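Long-range contacts in 70 kDa protein (Xanthomonas sp., PDB 4B2N), which cleaves rubber (polyisoprene) oxidatively as a processive dioxygenase that carries two covalently bound c-type hemes: residues 592-597 against 616-621; 536-541 against 626-631. All coordinates share one frame; numbering follows the deposited sequence.

Interaction 1: residues 592-597 against 616-621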
loop_
_atom_site.group_PDB
_atom_site.type_symbol
_atom_site.label_atom_id
_atom_site.label_comp_id
_atom_site.label_asym_id
_atom_site.label_seq_id
_atom_site.Cartn_x
_atom_site.Cartn_y
_atom_site.Cartn_z
ATOM N N THR A 592 -10.537 3.075 -22.394
ATOM C CA THR A 592 -11.470 4.227 -22.406
ATOM C C THR A 592 -10.960 5.402 -21.569
ATOM O O THR A 592 -9.949 5.302 -20.885
ATOM C CB THR A 592 -12.826 3.779 -21.858
ATOM O OG1 THR A 592 -12.593 3.005 -20.669
ATOM C CG2 THR A 592 -13.550 2.903 -22.897
ATOM N N ILE A 593 -11.659 6.515 -21.618
ATOM C CA ILE A 593 -11.161 7.728 -20.982
ATOM C C ILE A 593 -10.949 7.597 -19.450
ATOM O O ILE A 593 -10.029 8.160 -18.912
ATOM C CB ILE A 593 -12.093 8.885 -21.335
ATOM C CG1 ILE A 593 -11.406 10.211 -21.049
ATOM C CG2 ILE A 593 -13.477 8.747 -20.690
ATOM C CD1 ILE A 593 -12.304 11.380 -21.445
ATOM N N ASP A 594 -11.810 6.846 -18.764
ATOM C CA ASP A 594 -11.697 6.633 -17.335
ATOM C C ASP A 594 -10.461 5.733 -17.015
ATOM O O ASP A 594 -9.948 5.758 -15.921
ATOM C CB ASP A 594 -12.954 5.954 -16.799
ATOM C CG ASP A 594 -13.148 4.585 -17.369
ATOM O OD1 ASP A 594 -13.254 4.473 -18.621
ATOM O OD2 ASP A 594 -13.168 3.592 -16.603
ATOM N N ILE A 595 -10.004 4.936 -17.974
ATOM C CA ILE A 595 -8.851 4.093 -17.704
ATOM C C ILE A 595 -7.549 4.881 -17.956
ATOM O O ILE A 595 -6.534 4.674 -17.277
ATOM C CB ILE A 595 -8.883 2.806 -18.559
ATOM C CG1 ILE A 595 -10.026 1.909 -18.127
ATOM C CG2 ILE A 595 -7.555 2.071 -18.494
ATOM C CD1 ILE A 595 -10.214 0.677 -19.038
ATOM N N LEU A 596 -7.582 5.763 -18.942
ATOM C CA LEU A 596 -6.422 6.549 -19.309
ATOM C C LEU A 596 -6.190 7.737 -18.392
ATOM O O LEU A 596 -5.122 8.246 -18.371
ATOM C CB LEU A 596 -6.533 7.036 -20.745
ATOM C CG LEU A 596 -6.606 5.920 -21.788
ATOM C CD1 LEU A 596 -6.862 6.566 -23.140
ATOM C CD2 LEU A 596 -5.330 5.068 -21.831
ATOM N N TYR A 597 -7.187 8.181 -17.636
ATOM C CA TYR A 597 -6.983 9.416 -16.887
ATOM C C TYR A 597 -5.967 9.325 -15.740
ATOM O O TYR A 597 -5.970 8.364 -14.973
ATOM C CB TYR A 597 -8.291 9.932 -16.340
ATOM C CG TYR A 597 -8.210 11.335 -15.787
ATOM C CD1 TYR A 597 -8.091 12.450 -16.655
ATOM C CD2 TYR A 597 -8.246 11.565 -14.392
ATOM C CE1 TYR A 597 -8.010 13.722 -16.185
ATOM C CE2 TYR A 597 -8.151 12.848 -13.907
ATOM C CZ TYR A 597 -8.036 13.935 -14.804
ATOM O OH TYR A 597 -7.999 15.191 -14.297
ATOM N N PRO A 616 -12.775 12.903 -16.007
ATOM C CA PRO A 616 -13.949 12.490 -16.793
ATOM C C PRO A 616 -15.065 12.014 -15.812
ATOM O O PRO A 616 -14.736 11.326 -14.844
ATOM C CB PRO A 616 -13.429 11.290 -17.598
ATOM C CG PRO A 616 -12.262 10.808 -16.821
ATOM C CD PRO A 616 -11.625 12.012 -16.178
ATOM N N PRO A 617 -16.343 12.345 -16.081
ATOM C CA PRO A 617 -17.394 11.692 -15.371
ATOM C C PRO A 617 -17.375 10.196 -15.758
ATOM O O PRO A 617 -17.559 9.848 -16.913
ATOM C CB PRO A 617 -18.661 12.434 -15.857
ATOM C CG PRO A 617 -18.343 12.906 -17.255
ATOM C CD PRO A 617 -16.851 13.236 -17.158
ATOM N N ILE A 618 -17.136 9.316 -14.797
ATOM C CA ILE A 618 -17.061 7.890 -15.126
ATOM C C ILE A 618 -18.480 7.327 -15.319
ATOM O O ILE A 618 -19.312 7.484 -14.444
ATOM C CB ILE A 618 -16.280 7.133 -14.047
ATOM C CG1 ILE A 618 -14.827 7.613 -14.039
ATOM C CG2 ILE A 618 -16.400 5.646 -14.327
ATOM C CD1 ILE A 618 -13.937 6.908 -13.029
ATOM N N THR A 619 -18.769 6.712 -16.468
ATOM C CA THR A 619 -20.147 6.299 -16.826
ATOM C C THR A 619 -20.513 4.947 -16.256
ATOM O O THR A 619 -19.649 4.230 -15.821
ATOM C CB THR A 619 -20.310 6.183 -18.347
ATOM O OG1 THR A 619 -19.486 5.136 -18.852
ATOM C CG2 THR A 619 -19.937 7.551 -19.069
ATOM N N ASP A 620 -21.792 4.573 -16.321
ATOM C CA ASP A 620 -22.195 3.340 -15.693
ATOM C C ASP A 620 -21.639 2.204 -16.532
ATOM O O ASP A 620 -21.397 1.168 -15.990
ATOM C CB ASP A 620 -23.711 3.243 -15.576
ATOM C CG ASP A 620 -24.296 4.271 -14.596
ATOM O OD1 ASP A 620 -23.582 4.645 -13.628
ATOM O OD2 ASP A 620 -25.457 4.708 -14.814
ATOM N N GLN A 621 -21.490 2.389 -17.849
ATOM C CA GLN A 621 -20.901 1.292 -18.641
ATOM C C GLN A 621 -19.407 1.090 -18.282
ATOM O O GLN A 621 -18.917 -0.044 -18.212
ATOM C CB GLN A 621 -21.104 1.480 -20.195
ATOM C CG GLN A 621 -22.388 0.817 -20.814
ATOM C CD GLN A 621 -22.582 -0.771 -20.666
ATOM O OE1 GLN A 621 -21.629 -1.584 -20.797
ATOM N NE2 GLN A 621 -23.857 -1.201 -20.430
#
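A proline-rich loop, 616-619, leads into helix 620-626 and packs against the short helix 593-596 and the tyrosine that follows it, P616 touching both I593 and Y597. The pyrrolidine ring of P616 presents its CD to one face of the Y597 phenol: CD lies 3.7 Å from the ring centroid, 19° off the normal, a CH-pi contact displaced toward the CG side of the ring. Proline suits the place because its rigid ring offers CD, next to the electron-withdrawing amide N, to the aromatic face. With its CG anti to the backbone N (chi1 -169°), Y597 turns its ring back toward this loop, and its hydroxyl hydrogen-bonds to the carbonyl of Q613. A tyrosine combines a broad apolar face with a polar end for that backbone oxygen; W242 meets the same ring edge-to-face. At its CB, P616 meets I593 CG2 at 4.0 Å, and CD1 of this branched isoleucine comes equally near, so both of its arms pack on the proline. Further along, the methylene CB of D594 rests 3.7 Å from I618 CG1, while its OD1 is met on the syn side by T592 OG1 at 2.6 Å. No hydrogen bond joins the two segments, so apolar packing and the CH-pi contact hold them together, and the charge of the buried D594 is probably balanced by its salt bridge to R626.

Interaction 2: residues 536-541 against 626-631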
loop_
_atom_site.group_PDB
_atom_site.type_symbol
_atom_site.label_atom_id
_atom_site.label_comp_id
_atom_site.label_asym_id
_atom_site.label_seq_id
_atom_site.Cartn_x
_atom_site.Cartn_y
_atom_site.Cartn_z
ATOM N N LEU A 536 -8.676 -12.464 -17.433
ATOM C CA LEU A 536 -9.736 -11.548 -16.958
ATOM C C LEU A 536 -10.616 -12.309 -16.013
ATOM O O LEU A 536 -10.903 -13.510 -16.193
ATOM C CB LEU A 536 -10.529 -10.964 -18.080
ATOM C CG LEU A 536 -9.739 -10.141 -19.121
ATOM C CD1 LEU A 536 -9.063 -11.148 -20.022
ATOM C CD2 LEU A 536 -10.690 -9.312 -19.941
ATOM N N TRP A 537 -10.989 -11.694 -14.933
ATOM C CA TRP A 537 -11.752 -12.488 -13.953
ATOM C C TRP A 537 -12.637 -11.583 -13.130
ATOM O O TRP A 537 -12.292 -10.421 -12.878
ATOM C CB TRP A 537 -10.771 -13.303 -13.110
ATOM C CG TRP A 537 -9.740 -12.490 -12.359
ATOM C CD1 TRP A 537 -8.460 -12.130 -12.783
ATOM C CD2 TRP A 537 -9.843 -11.940 -10.995
ATOM N NE1 TRP A 537 -7.796 -11.419 -11.806
ATOM C CE2 TRP A 537 -8.565 -11.269 -10.723
ATOM C CE3 TRP A 537 -10.865 -11.906 -10.011
ATOM C CZ2 TRP A 537 -8.306 -10.622 -9.507
ATOM C CZ3 TRP A 537 -10.582 -11.284 -8.754
ATOM C CH2 TRP A 537 -9.345 -10.630 -8.531
ATOM N N LYS A 538 -13.798 -12.091 -12.758
ATOM C CA LYS A 538 -14.849 -11.255 -12.248
ATOM C C LYS A 538 -15.274 -11.887 -10.928
ATOM O O LYS A 538 -15.587 -13.095 -10.888
ATOM C CB LYS A 538 -15.976 -11.322 -13.285
ATOM C CG LYS A 538 -17.296 -10.903 -12.762
ATOM C CD LYS A 538 -18.271 -10.613 -13.918
ATOM C CE LYS A 538 -18.969 -11.872 -14.430
ATOM N NZ LYS A 538 -20.425 -11.589 -14.322
ATOM N N ARG A 539 -15.271 -11.139 -9.835
ATOM C CA ARG A 539 -15.699 -11.749 -8.586
ATOM C C ARG A 539 -17.200 -11.596 -8.336
ATOM O O ARG A 539 -17.873 -10.929 -9.083
ATOM C CB ARG A 539 -14.808 -11.377 -7.365
ATOM C CG ARG A 539 -14.076 -10.071 -7.425
ATOM C CD ARG A 539 -13.330 -9.759 -6.145
ATOM N NE ARG A 539 -14.114 -9.564 -4.907
ATOM C CZ ARG A 539 -13.634 -8.892 -3.893
ATOM N NH1 ARG A 539 -12.450 -8.270 -4.082
ATOM N NH2 ARG A 539 -14.372 -8.677 -2.776
ATOM N N PRO A 540 -17.752 -12.339 -7.361
ATOM C CA PRO A 540 -19.198 -12.275 -7.177
ATOM C C PRO A 540 -19.551 -10.864 -6.758
ATOM O O PRO A 540 -18.824 -10.258 -5.958
ATOM C CB PRO A 540 -19.441 -13.263 -6.019
ATOM C CG PRO A 540 -18.298 -14.226 -6.100
ATOM C CD PRO A 540 -17.137 -13.363 -6.503
ATOM N N TYR A 541 -20.663 -10.359 -7.297
ATOM C CA TYR A 541 -21.145 -9.046 -6.869
ATOM C C TYR A 541 -22.308 -9.173 -5.879
ATOM O O TYR A 541 -23.002 -10.171 -5.796
ATOM C CB TYR A 541 -21.699 -8.307 -8.071
ATOM C CG TYR A 541 -20.724 -8.117 -9.215
ATOM C CD1 TYR A 541 -19.319 -8.168 -9.023
ATOM C CD2 TYR A 541 -21.213 -7.833 -10.501
ATOM C CE1 TYR A 541 -18.442 -8.022 -10.091
ATOM C CE2 TYR A 541 -20.349 -7.577 -11.560
ATOM C CZ TYR A 541 -18.989 -7.647 -11.370
ATOM O OH TYR A 541 -18.154 -7.427 -12.494
ATOM N N ARG A 626 -14.847 -1.629 -14.819
ATOM C CA ARG A 626 -13.982 -1.472 -13.602
ATOM C C ARG A 626 -14.206 -2.602 -12.564
ATOM O O ARG A 626 -13.335 -2.887 -11.733
ATOM C CB ARG A 626 -14.274 -0.133 -12.877
ATOM C CG ARG A 626 -14.033 1.091 -13.734
ATOM C CD ARG A 626 -14.267 2.383 -12.848
ATOM N NE ARG A 626 -13.325 3.171 -13.493
ATOM C CZ ARG A 626 -12.177 3.633 -13.095
ATOM N NH1 ARG A 626 -11.766 3.782 -11.796
ATOM N NH2 ARG A 626 -11.522 4.126 -14.120
ATOM N N MET A 627 -15.383 -3.221 -12.624
ATOM C CA MET A 627 -15.786 -4.373 -11.787
ATOM C C MET A 627 -15.329 -5.732 -12.274
ATOM O O MET A 627 -15.820 -6.766 -11.795
ATOM C CB MET A 627 -17.303 -4.344 -11.558
ATOM C CG MET A 627 -17.564 -3.134 -10.696
ATOM S SD MET A 627 -19.208 -2.930 -10.084
ATOM C CE MET A 627 -19.312 -4.219 -8.931
ATOM N N VAL A 628 -14.423 -5.743 -13.248
ATOM C CA VAL A 628 -13.821 -6.996 -13.698
ATOM C C VAL A 628 -12.314 -6.762 -13.791
ATOM O O VAL A 628 -11.864 -5.712 -14.263
ATOM C CB VAL A 628 -14.287 -7.468 -15.099
ATOM C CG1 VAL A 628 -13.579 -8.726 -15.480
ATOM C CG2 VAL A 628 -15.795 -7.730 -15.082
ATOM N N TYR A 629 -11.517 -7.702 -13.309
ATOM C CA TYR A 629 -10.084 -7.484 -13.443
ATOM C C TYR A 629 -9.650 -7.832 -14.871
ATOM O O TYR A 629 -9.865 -8.961 -15.328
ATOM C CB TYR A 629 -9.251 -8.313 -12.477
ATOM C CG TYR A 629 -7.780 -7.874 -12.562
ATOM C CD1 TYR A 629 -7.301 -6.798 -11.783
ATOM C CD2 TYR A 629 -6.896 -8.501 -13.438
ATOM C CE1 TYR A 629 -5.981 -6.384 -11.875
ATOM C CE2 TYR A 629 -5.561 -8.090 -13.528
ATOM C CZ TYR A 629 -5.114 -7.057 -12.744
ATOM O OH TYR A 629 -3.807 -6.641 -12.855
ATOM N N ASN A 630 -8.960 -6.895 -15.505
ATOM C CA ASN A 630 -8.453 -7.063 -16.853
ATOM C C ASN A 630 -6.918 -7.012 -16.884
ATOM O O ASN A 630 -6.306 -5.914 -16.809
ATOM C CB ASN A 630 -9.014 -6.000 -17.771
ATOM C CG ASN A 630 -8.626 -6.253 -19.245
ATOM O OD1 ASN A 630 -7.761 -7.108 -19.552
ATOM N ND2 ASN A 630 -9.282 -5.546 -20.148
ATOM N N SER A 631 -6.303 -8.187 -17.037
ATOM C CA SER A 631 -4.827 -8.319 -17.084
ATOM C C SER A 631 -4.116 -7.612 -18.264
ATOM O O SER A 631 -2.900 -7.451 -18.247
ATOM C CB SER A 631 -4.416 -9.808 -17.166
ATOM O OG SER A 631 -4.483 -10.366 -15.901
HETATM O O HOH W 1 -14.257 -8.715 -10.374
#
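W537 and Y629 form the hydrogen-bonded pair of an antiparallel beta bridge, in which strand 629-630 lies at one edge of a three-stranded sheet whose middle strand is 536-538. W537 N donates to Y629 O at 3.0 Å, and Y629 N returns a bond to W537 O at 2.9 Å. A chi1 of 58° sets the indole between its backbone N and carbonyl carbon, where Y629 CB sits over it, 3.6 Å from the centroid of the five-membered ring; the aromatic planes, 25° apart, barely overlap. On the other face, L536 CG lies 3.6 Å from N630 OD1, which accepts from Y632 N. V628 CG1 meets W537 O, and its CG2 meets K538 CD and Y541 OH. Y541 reaches back to M627, whose flexible thioether puts CE over the ring centre, a CH-pi contact at 4.0 Å from the centroid, with SD farther above the same face, a Met-aromatic contact. Y541 OH also bonds M627 O at 2.5 Å, standing 58° out of the carbonyl plane. Farther out, W537 NE1 bonds S520 O and Y629 OH bonds N636 O; T570 and V572 pair by backbone hydrogen bonds with K538 and L536. A water accepts from R539 N at 2.7 Å and donates to M627 O at 2.9 Å.

Helix 620-626 links the two contacts: interaction 1 packs the loop that enters it, and interaction 2 takes up the strand that follows its exit. Along the chain, interaction 1 is nested within the loop closed by interaction 2. Their centres lie about 16 Å apart, and R626 reaches from one to the other: its NH2 is 3.0 Å from D594 OD2, and D217 gives the same guanidinium a second acidic partner. Neither pairing touches a heme directly. The Y629 side chain is about 10 Å from a bound heme c and about 8 Å from the side chains of F516 and H517, which bind heme c, whereas that of Y597 is about 14 Å from a heme.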